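Local atomic coordinates of outer membrane associated protein (Francisella tularensis subsp. tularensis, PDB entry 6U83), a protein that is an outer-membrane protein, possibly with porin activity, whose OmpA-like domain, the part in this chain, holds a D-alanine in its pocket and probably binds peptidoglycan. Residues A80-F85 against V162-S167; K87-S92 against V166-K171. All blocks are in the same frame, centred on the assembly; numbering follows the deposited sequence.

How the contacts relate
Both contacts pack helix 73-89 and its exit against strand 161-172, so together they illustrate how one helix-on-sheet interface changes character along its length. Contact 1 lies in the core, its centre about 6 Å from the centre of the chain, and is made of two phenylalanines, an alanine and a valine. Contact 2 lies farther out, its centre about 15 Å from that of the chain; there the apolar seam continues through I91 and A168 but gives way to a serine and a lysine at the surface. V166 belongs to both, and the two contacts meet directly where F85 CE2 comes within 3.9 Å of I91 CD1. The centres of the two contacts are about 10 Å apart.

Contact 1 of 2, residues A80-F85 against V162-S167; sequences ASFVNF and VEASVS
With CG anti to the backbone N in both phenylalanines (chi1 -168° in F82, 176° in F85), the two rings extend outward from the face of helix 80-85 that looks toward strand 162-167. There they meet A164 and V166, whose CB atoms point back toward the helix. The far end of the F82 ring reaches between these two residues: CZ lies 3.9 Å from A164 CB and 4.0 Å from V166 CG2. Both methyls approach that ring obliquely. V166 CG2 also touches F85, but differently, sitting in the plane of that ring at its edge, 4.0 Å from F85 CE2. A single valine methyl thus bridges two rings about one helical turn apart. Long aromatic side chains suit the separation, since the axes of segments 80-85 and 162-167 approach no closer than 10.4 Å, and the two segments run in roughly the same direction, 26° apart. This is the helix-on-sheet packing of the OmpA-like alpha/beta domain, in which helices lie against a mixed sheet and strand 161-172 runs antiparallel to strands 55-63 and 94-98 on this part of its length. S165, between the two inward-facing residues, turns its side chain from the helix. V58 and V94 on those flanking strands also touch F82, while M128 of helix 110-130 packs against the same ring and P29 meets F85.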
ATOM      1  N   ALA A  80      -4.587  -1.058  -8.581  1.00 62.51           N
ATOM      2  CA  ALA A  80      -4.526  -0.763 -10.007  1.00 63.27           C
ATOM      3  C   ALA A  80      -4.033   0.651 -10.263  1.00 73.58           C
ATOM      4  O   ALA A  80      -3.215   0.879 -11.159  1.00 79.12           O
ATOM      5  CB  ALA A  80      -5.904  -0.957 -10.636  1.00 67.44           C
ATOM      6  N   SER A  81      -4.531   1.620  -9.492  1.00 69.47           N
ATOM      7  CA  SER A  81      -4.068   2.993  -9.651  1.00 69.38           C
ATOM      8  C   SER A  81      -2.632   3.147  -9.182  1.00 75.16           C
ATOM      9  O   SER A  81      -1.850   3.896  -9.779  1.00 83.14           O
ATOM     10  CB  SER A  81      -4.973   3.944  -8.879  1.00 67.29           C
ATOM     11  OG  SER A  81      -6.226   4.053  -9.522  1.00 79.18           O
ATOM     12  N   PHE A  82      -2.281   2.466  -8.095  1.00 73.62           N
ATOM     13  CA  PHE A  82      -0.899   2.443  -7.635  1.00 65.49           C
ATOM     14  C   PHE A  82       0.028   1.952  -8.735  1.00 64.58           C
ATOM     15  O   PHE A  82       1.069   2.558  -9.006  1.00 68.37           O
ATOM     16  CB  PHE A  82      -0.811   1.541  -6.406  1.00 71.66           C
ATOM     17  CG  PHE A  82       0.471   1.651  -5.660  1.00 72.94           C
ATOM     18  CD1 PHE A  82       0.791   2.807  -4.983  1.00 69.00           C
ATOM     19  CD2 PHE A  82       1.336   0.585  -5.598  1.00 68.03           C
ATOM     20  CE1 PHE A  82       1.948   2.902  -4.279  1.00 69.92           C
ATOM     21  CE2 PHE A  82       2.493   0.681  -4.894  1.00 71.55           C
ATOM     22  CZ  PHE A  82       2.802   1.842  -4.232  1.00 69.53           C
ATOM     23  N   VAL A  83      -0.345   0.850  -9.393  1.00 64.45           N
ATOM     24  CA  VAL A  83       0.496   0.279 -10.441  1.00 68.61           C
ATOM     25  C   VAL A  83       0.569   1.216 -11.641  1.00 79.63           C
ATOM     26  O   VAL A  83       1.636   1.384 -12.251  1.00 79.99           O
ATOM     27  CB  VAL A  83      -0.028  -1.115 -10.832  1.00 68.47           C
ATOM     28  CG1 VAL A  83       0.680  -1.633 -12.069  1.00 64.14           C
ATOM     29  CG2 VAL A  83       0.137  -2.085  -9.668  1.00 62.91           C
ATOM     30  N   ASN A  84      -0.560   1.840 -11.996  1.00 78.82           N
ATOM     31  CA  ASN A  84      -0.603   2.778 -13.117  1.00 81.74           C
ATOM     32  C   ASN A  84       0.385   3.923 -12.926  1.00 81.78           C
ATOM     33  O   ASN A  84       0.972   4.418 -13.898  1.00 88.55           O
ATOM     34  CB  ASN A  84      -2.029   3.320 -13.277  1.00 91.81           C
ATOM     35  CG  ASN A  84      -2.444   3.478 -14.730  1.00102.92           C
ATOM     36  OD1 ASN A  84      -2.922   2.529 -15.355  1.00105.67           O
ATOM     37  ND2 ASN A  84      -2.274   4.682 -15.273  1.00106.08           N
ATOM     38  N   PHE A  85       0.591   4.345 -11.680  1.00 69.63           N
ATOM     39  CA  PHE A  85       1.577   5.377 -11.387  1.00 67.64           C
ATOM     40  C   PHE A  85       2.996   4.839 -11.528  1.00 76.66           C
ATOM     41  O   PHE A  85       3.877   5.520 -12.069  1.00 83.74           O
ATOM     42  CB  PHE A  85       1.323   5.907  -9.979  1.00 62.42           C
ATOM     43  CG  PHE A  85       2.320   6.924  -9.508  1.00 68.49           C
ATOM     44  CD1 PHE A  85       2.296   8.212  -9.996  1.00 75.82           C
ATOM     45  CD2 PHE A  85       3.237   6.603  -8.529  1.00 66.74           C
ATOM     46  CE1 PHE A  85       3.188   9.153  -9.542  1.00 77.21           C
ATOM     47  CE2 PHE A  85       4.136   7.540  -8.074  1.00 75.56           C
ATOM     48  CZ  PHE A  85       4.109   8.818  -8.581  1.00 77.71           C
ATOM     49  N   VAL A 162      -1.768  -4.270   3.965  1.00 58.29           N
ATOM     50  CA  VAL A 162      -0.541  -4.195   3.188  1.00 56.41           C
ATOM     51  C   VAL A 162      -0.253  -2.730   2.902  1.00 67.63           C
ATOM     52  O   VAL A 162      -1.164  -1.964   2.578  1.00 69.63           O
ATOM     53  CB  VAL A 162      -0.659  -4.991   1.872  1.00 55.35           C
ATOM     54  CG1 VAL A 162       0.349  -4.501   0.867  1.00 55.72           C
ATOM     55  CG2 VAL A 162      -0.422  -6.440   2.127  1.00 49.63           C
ATOM     56  N   GLU A 163       1.010  -2.335   3.027  1.00 70.18           N
ATOM     57  CA  GLU A 163       1.433  -0.963   2.786  1.00 70.23           C
ATOM     58  C   GLU A 163       2.573  -0.919   1.780  1.00 73.69           C
ATOM     59  O   GLU A 163       3.400  -1.836   1.712  1.00 81.83           O
ATOM     60  CB  GLU A 163       1.922  -0.282   4.061  1.00 64.58           C
ATOM     61  CG  GLU A 163       0.934  -0.231   5.188  1.00 74.42           C
ATOM     62  CD  GLU A 163       1.477   0.590   6.330  1.00 82.67           C
ATOM     63  OE1 GLU A 163       2.688   0.932   6.287  1.00 78.94           O
ATOM     64  OE2 GLU A 163       0.700   0.899   7.258  1.00 86.06           O
ATOM     65  N   ALA A 164       2.634   0.185   1.037  1.00 66.39           N
ATOM     66  CA  ALA A 164       3.744   0.468   0.135  1.00 67.77           C
ATOM     67  C   ALA A 164       3.747   1.957  -0.175  1.00 73.00           C
ATOM     68  O   ALA A 164       2.694   2.602  -0.156  1.00 67.86           O
ATOM     69  CB  ALA A 164       3.638  -0.336  -1.160  1.00 62.55           C
ATOM     70  N   SER A 165       4.935   2.489  -0.469  1.00 67.48           N
ATOM     71  CA  SER A 165       5.069   3.874  -0.886  1.00 70.65           C
ATOM     72  C   SER A 165       6.205   3.994  -1.894  1.00 72.15           C
ATOM     73  O   SER A 165       7.259   3.384  -1.726  1.00 79.68           O
ATOM     74  CB  SER A 165       5.314   4.795   0.317  1.00 80.00           C
ATOM     75  OG  SER A 165       6.401   4.350   1.105  1.00 81.74           O
ATOM     76  N   VAL A 166       5.975   4.788  -2.941  1.00 77.81           N
ATOM     77  CA  VAL A 166       6.982   5.085  -3.953  1.00 76.33           C
ATOM     78  C   VAL A 166       6.986   6.587  -4.219  1.00 70.78           C
ATOM     79  O   VAL A 166       5.990   7.278  -3.994  1.00 77.96           O
ATOM     80  CB  VAL A 166       6.726   4.292  -5.253  1.00 80.93           C
ATOM     81  CG1 VAL A 166       6.929   2.802  -5.015  1.00 83.57           C
ATOM     82  CG2 VAL A 166       5.328   4.544  -5.752  1.00 78.87           C
ATOM     83  N   SER A 167       8.117   7.095  -4.698  1.00 65.89           N
ATOM     84  CA  SER A 167       8.279   8.512  -4.975  1.00 68.90           C
ATOM     85  C   SER A 167       8.825   8.708  -6.376  1.00 73.04           C
ATOM     86  O   SER A 167       9.516   7.851  -6.925  1.00 82.10           O
ATOM     87  CB  SER A 167       9.221   9.186  -3.974  1.00 75.03           C
ATOM     88  OG  SER A 167       8.718   9.039  -2.665  1.00 84.52           O
TER

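Contact 2 of 2, residues K87-S92 against V166-K171; sequences KDSNIS and VSAPLK
I91 and V166 make the tightest apolar contact between K87-S92 and V166-K171: I91 CD1 lies 3.6 Å from V166 CB and equally close to CG2 of the same valine. The outer chain of I91 is extended (chi2 177°), which carries this methyl across the valine at a slant. The same methyl, I91 CD1, also lies 3.7 Å from S167 O and 4.1 Å from A168 CB. Close carbon-to-carbon packing joins S89 CB to A168 CB at 3.7 Å, where the two backbones are nearest. On the polar side, S89 OG rests against the same alanine methyl while it is hydrogen-bonded back to F85 O. K171 bends at chi2 (-74°) and lays its end alongside S89. Its CE lies 3.8 Å from S89 CA, and NZ is 3.7 Å from S89 O, a distance that suggests at most a loose electrostatic attraction. N90 leaves the helix with positive phi (51°), turning the chain so that I91 points back toward the strand. Here the end of helix 73-89 meets the outer part of strand 161-172, which pairs with strands 55-63 and 26-27, while I91 also packs on F85 and I86 of the helix.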
ATOM      1  N   LYS A  87       4.007   2.363 -13.479  1.00 84.20           N
ATOM      2  CA  LYS A  87       4.325   2.191 -14.896  1.00 85.96           C
ATOM      3  C   LYS A  87       4.531   3.530 -15.595  1.00 88.23           C
ATOM      4  O   LYS A  87       5.311   3.620 -16.550  1.00 91.39           O
ATOM      5  CB  LYS A  87       3.227   1.390 -15.598  1.00 91.07           C
ATOM      6  CG  LYS A  87       3.134  -0.072 -15.175  1.00101.08           C
ATOM      7  CD  LYS A  87       2.256  -0.896 -16.130  1.00111.51           C
ATOM      8  CE  LYS A  87       0.786  -0.502 -16.056  1.00114.21           C
ATOM      9  NZ  LYS A  87      -0.035  -1.198 -17.091  1.00115.94           N
ATOM     10  N   ASP A  88       3.848   4.578 -15.139  1.00 90.18           N
ATOM     11  CA  ASP A  88       4.005   5.876 -15.780  1.00 97.50           C
ATOM     12  C   ASP A  88       5.240   6.603 -15.278  1.00 90.17           C
ATOM     13  O   ASP A  88       5.915   7.287 -16.052  1.00 96.92           O
ATOM     14  CB  ASP A  88       2.759   6.732 -15.561  1.00114.45           C
ATOM     15  CG  ASP A  88       1.689   6.469 -16.602  1.00130.43           C
ATOM     16  OD1 ASP A  88       2.046   6.302 -17.790  1.00136.06           O
ATOM     17  OD2 ASP A  88       0.493   6.423 -16.232  1.00135.26           O
ATOM     18  N   SER A  89       5.555   6.468 -13.995  1.00 84.34           N
ATOM     19  CA  SER A  89       6.747   7.098 -13.446  1.00 88.45           C
ATOM     20  C   SER A  89       8.023   6.345 -13.785  1.00 95.69           C
ATOM     21  O   SER A  89       9.109   6.809 -13.423  1.00103.16           O
ATOM     22  CB  SER A  89       6.619   7.228 -11.931  1.00 90.88           C
ATOM     23  OG  SER A  89       5.487   8.012 -11.601  1.00101.42           O
ATOM     24  N   ASN A  90       7.915   5.210 -14.475  1.00 99.48           N
ATOM     25  CA  ASN A  90       9.059   4.350 -14.757  1.00105.84           C
ATOM     26  C   ASN A  90       9.834   4.046 -13.472  1.00104.57           C
ATOM     27  O   ASN A  90      11.067   4.056 -13.438  1.00100.79           O
ATOM     28  CB  ASN A  90       9.951   4.974 -15.830  1.00113.11           C
ATOM     29  CG  ASN A  90       9.172   5.344 -17.084  1.00119.47           C
ATOM     30  OD1 ASN A  90       8.768   6.496 -17.266  1.00125.06           O
ATOM     31  ND2 ASN A  90       8.937   4.358 -17.945  1.00117.82           N
ATOM     32  N   ILE A  91       9.085   3.776 -12.398  1.00 96.82           N
ATOM     33  CA  ILE A  91       9.686   3.506 -11.098  1.00 92.93           C
ATOM     34  C   ILE A  91      10.329   2.126 -11.102  1.00100.41           C
ATOM     35  O   ILE A  91       9.800   1.162 -11.676  1.00 97.59           O
ATOM     36  CB  ILE A  91       8.630   3.656  -9.987  1.00 87.13           C
ATOM     37  CG1 ILE A  91       8.403   5.146  -9.689  1.00 88.02           C
ATOM     38  CG2 ILE A  91       9.018   2.894  -8.722  1.00 78.95           C
ATOM     39  CD1 ILE A  91       7.335   5.414  -8.661  1.00 82.07           C
ATOM     40  N   SER A  92      11.488   2.030 -10.451  1.00107.08           N
ATOM     41  CA  SER A  92      12.325   0.837 -10.527  1.00110.25           C
ATOM     42  C   SER A  92      11.724  -0.335  -9.756  1.00101.77           C
ATOM     43  O   SER A  92      11.477  -1.404 -10.327  1.00101.59           O
ATOM     44  CB  SER A  92      13.724   1.173 -10.005  1.00117.32           C
ATOM     45  OG  SER A  92      13.627   2.094  -8.926  1.00118.22           O
ATOM     46  N   VAL A 166       5.975   4.788  -2.941  1.00 77.81           N
ATOM     47  CA  VAL A 166       6.982   5.085  -3.953  1.00 76.33           C
ATOM     48  C   VAL A 166       6.986   6.587  -4.219  1.00 70.78           C
ATOM     49  O   VAL A 166       5.990   7.278  -3.994  1.00 77.96           O
ATOM     50  CB  VAL A 166       6.726   4.292  -5.253  1.00 80.93           C
ATOM     51  CG1 VAL A 166       6.929   2.802  -5.015  1.00 83.57           C
ATOM     52  CG2 VAL A 166       5.328   4.544  -5.752  1.00 78.87           C
ATOM     53  N   SER A 167       8.117   7.095  -4.698  1.00 65.89           N
ATOM     54  CA  SER A 167       8.279   8.512  -4.975  1.00 68.90           C
ATOM     55  C   SER A 167       8.825   8.708  -6.376  1.00 73.04           C
ATOM     56  O   SER A 167       9.516   7.851  -6.925  1.00 82.10           O
ATOM     57  CB  SER A 167       9.221   9.186  -3.974  1.00 75.03           C
ATOM     58  OG  SER A 167       8.718   9.039  -2.665  1.00 84.52           O
ATOM     59  N   ALA A 168       8.516   9.849  -6.943  1.00 71.63           N
ATOM     60  CA  ALA A 168       9.001  10.165  -8.272  1.00 80.76           C
ATOM     61  C   ALA A 168       8.806  11.652  -8.498  1.00 89.50           C
ATOM     62  O   ALA A 168       7.931  12.260  -7.870  1.00 94.37           O
ATOM     63  CB  ALA A 168       8.265   9.350  -9.336  1.00 76.62           C
ATOM     64  N   PRO A 169       9.606  12.279  -9.350  1.00 94.25           N
ATOM     65  CA  PRO A 169       9.363  13.685  -9.678  1.00 94.95           C
ATOM     66  C   PRO A 169       7.993  13.865 -10.326  1.00 94.53           C
ATOM     67  O   PRO A 169       7.431  12.940 -10.919  1.00 90.67           O
ATOM     68  CB  PRO A 169      10.501  14.022 -10.646  1.00 97.42           C
ATOM     69  CG  PRO A 169      11.595  13.032 -10.304  1.00 95.84           C
ATOM     70  CD  PRO A 169      10.869  11.778  -9.927  1.00 98.24           C
ATOM     71  N   LEU A 170       7.444  15.073 -10.189  1.00 90.47           N
ATOM     72  CA  LEU A 170       6.171  15.375 -10.827  1.00 82.59           C
ATOM     73  C   LEU A 170       6.373  15.562 -12.321  1.00 79.50           C
ATOM     74  O   LEU A 170       7.301  16.252 -12.753  1.00 85.22           O
ATOM     75  CB  LEU A 170       5.542  16.624 -10.215  1.00 93.17           C
ATOM     76  CG  LEU A 170       4.614  16.326  -9.040  1.00 91.13           C
ATOM     77  CD1 LEU A 170       4.125  17.604  -8.405  1.00 94.55           C
ATOM     78  CD2 LEU A 170       3.450  15.471  -9.515  1.00 91.36           C
ATOM     79  N   LYS A 171       5.501  14.940 -13.105  1.00 89.19           N
ATOM     80  CA  LYS A 171       5.639  14.934 -14.554  1.00103.50           C
ATOM     81  C   LYS A 171       5.076  16.216 -15.158  1.00104.82           C
ATOM     82  O   LYS A 171       4.026  16.708 -14.737  1.00113.41           O
ATOM     83  CB  LYS A 171       4.920  13.713 -15.138  1.00109.66           C
ATOM     84  CG  LYS A 171       5.321  12.374 -14.511  1.00111.12           C
ATOM     85  CD  LYS A 171       6.707  11.930 -14.963  1.00114.39           C
ATOM     86  CE  LYS A 171       7.220  10.758 -14.134  1.00113.66           C
ATOM     87  NZ  LYS A 171       8.525  10.236 -14.639  1.00114.04           N
TER